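Local coordinates for actin-related protein 8 (PDB 4FO0) that binds ATP with low basal ATPase activity and, as a proposed core subunit of the INO80 chromatin-remodelling complex, contributes to nucleosome binding, at residues A[17-22]-A[202-207]. Sequence-based numbering, arbitrary orientation.
Sequences IIVIHP and ILLIPD
Strands 17-21 and 200-205 are parallel neighbours in a mixed sheet of the actin fold. Strand 17-21 pairs on its other edge with strand 26-31, and the turn between them carries the ATP-binding Ser24 and Thr25. Three backbone hydrogen bonds zip the parallel pair. Ile202 N donates to Ile18 O at 2.8 Å, Ile20 N to Ile202 O, and Leu204 N to Ile20 O. Ile202 thus uses both its N-H and its carbonyl on strand 17-21. Val19 and Ile202 sit side by side and point the same way, with Val19 CG2 4.0 Å from Ile202 CB. Ile17 joins them: its CG2 meets Ile202 CG1 at 3.6 Å. Helix 553-563 packs on this face of the sheet, touching Ile17, Ile202 and His21. Ile20 and Leu203 lie on the opposite face.

His21 ends the strand near the nucleotide, its side chain about 4 Å from a bound magnesium ion and close to that of the ATP-binding residue Asp252. With CG anti to the backbone N (chi1 -170°), the imidazole lies against Leu204. Leu204 CD2 sits over one ring face, 3.6 Å from the centroid, in a CH-pi contact. His21 NE2 is hydrogen-bonded to Glu235 OE2, which probably restricts rotation of the ring. With the imidazole cut back to an alanine, Leu204 CD2 would probably lose its aromatic partner and Glu235 this hydrogen bond. Just beyond, Pro22 CG touches Leu203 CD1, while Pro22 CD rests 3.4 Å from Leu204 O.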
# COMPACT_ATOMS: atom_id res chain seq x y z
N ILE A 17 0.58 -11.48 -22.15
CA ILE A 17 0.27 -11.79 -20.77
C ILE A 17 0.12 -10.50 -19.97
O ILE A 17 1.07 -9.72 -19.86
CB ILE A 17 1.34 -12.68 -20.19
CG1 ILE A 17 1.28 -14.04 -20.91
CG2 ILE A 17 1.15 -12.80 -18.69
CD1 ILE A 17 2.42 -14.95 -20.57
N ILE A 18 -1.09 -10.26 -19.46
CA ILE A 18 -1.33 -9.09 -18.61
C ILE A 18 -1.07 -9.41 -17.14
O ILE A 18 -1.62 -10.37 -16.59
CB ILE A 18 -2.76 -8.57 -18.71
CG1 ILE A 18 -3.10 -8.15 -20.14
CG2 ILE A 18 -2.94 -7.39 -17.78
CD1 ILE A 18 -2.24 -7.04 -20.63
N VAL A 19 -0.21 -8.61 -16.50
CA VAL A 19 0.09 -8.81 -15.09
C VAL A 19 -0.66 -7.80 -14.23
O VAL A 19 -0.56 -6.58 -14.44
CB VAL A 19 1.60 -8.76 -14.81
CG1 VAL A 19 1.88 -8.86 -13.32
CG2 VAL A 19 2.29 -9.89 -15.56
N ILE A 20 -1.44 -8.31 -13.28
CA ILE A 20 -2.33 -7.46 -12.49
C ILE A 20 -2.05 -7.50 -10.99
O ILE A 20 -2.19 -8.55 -10.34
CB ILE A 20 -3.79 -7.81 -12.73
CG1 ILE A 20 -4.06 -7.85 -14.23
CG2 ILE A 20 -4.71 -6.81 -12.01
CD1 ILE A 20 -5.46 -8.32 -14.59
N HIS A 21 -1.66 -6.36 -10.45
CA HIS A 21 -1.40 -6.26 -9.02
C HIS A 21 -2.28 -5.19 -8.40
O HIS A 21 -1.96 -4.00 -8.42
CB HIS A 21 0.05 -5.89 -8.77
CG HIS A 21 0.44 -6.00 -7.33
ND1 HIS A 21 1.63 -5.49 -6.84
CD2 HIS A 21 -0.19 -6.56 -6.27
CE1 HIS A 21 1.71 -5.73 -5.55
NE2 HIS A 21 0.61 -6.38 -5.17
N PRO A 22 -3.41 -5.63 -7.84
CA PRO A 22 -4.37 -4.74 -7.18
C PRO A 22 -3.81 -4.25 -5.84
O PRO A 22 -2.99 -4.92 -5.24
CB PRO A 22 -5.57 -5.65 -6.92
CG PRO A 22 -5.26 -6.96 -7.64
CD PRO A 22 -3.79 -7.04 -7.73
N ILE A 202 -1.79 -12.82 -15.34
CA ILE A 202 -1.22 -13.17 -14.05
C ILE A 202 -1.81 -12.26 -12.98
O ILE A 202 -1.60 -11.05 -13.01
CB ILE A 202 0.28 -12.99 -14.06
CG1 ILE A 202 0.90 -13.82 -15.21
CG2 ILE A 202 0.84 -13.31 -12.68
CD1 ILE A 202 1.84 -14.91 -14.76
N LEU A 203 -2.55 -12.86 -12.06
CA LEU A 203 -3.17 -12.14 -10.96
C LEU A 203 -2.42 -12.32 -9.64
O LEU A 203 -2.33 -13.43 -9.11
CB LEU A 203 -4.62 -12.58 -10.77
CG LEU A 203 -5.39 -11.92 -9.61
CD1 LEU A 203 -5.44 -10.40 -9.76
CD2 LEU A 203 -6.80 -12.46 -9.50
N LEU A 204 -1.89 -11.23 -9.11
CA LEU A 204 -1.25 -11.27 -7.80
C LEU A 204 -2.30 -11.12 -6.72
O LEU A 204 -3.20 -10.28 -6.82
CB LEU A 204 -0.27 -10.13 -7.66
CG LEU A 204 1.16 -10.39 -8.09
CD1 LEU A 204 1.22 -10.82 -9.54
CD2 LEU A 204 1.95 -9.11 -7.85
N ILE A 205 -2.19 -11.93 -5.67
CA ILE A 205 -3.14 -11.88 -4.58
C ILE A 205 -2.41 -11.76 -3.25
O ILE A 205 -1.22 -12.07 -3.16
CB ILE A 205 -4.04 -13.13 -4.55
CG1 ILE A 205 -3.23 -14.37 -4.18
CG2 ILE A 205 -4.69 -13.32 -5.88
CD1 ILE A 205 -4.09 -15.58 -3.99
N PRO A 206 -3.12 -11.32 -2.21
CA PRO A 206 -2.49 -11.15 -0.90
C PRO A 206 -1.92 -12.47 -0.40
O PRO A 206 -2.37 -13.55 -0.77
CB PRO A 206 -3.66 -10.74 0.00
CG PRO A 206 -4.75 -10.25 -0.95
CD PRO A 206 -4.57 -11.05 -2.20
N ASP A 207 -0.91 -12.36 0.45
CA ASP A 207 -0.29 -13.51 1.08
C ASP A 207 -1.31 -14.34 1.87
O ASP A 207 -1.40 -15.56 1.69
CB ASP A 207 0.83 -13.00 1.99
CG ASP A 207 1.81 -14.07 2.34
OD1 ASP A 207 2.11 -14.90 1.46
OD2 ASP A 207 2.29 -14.07 3.49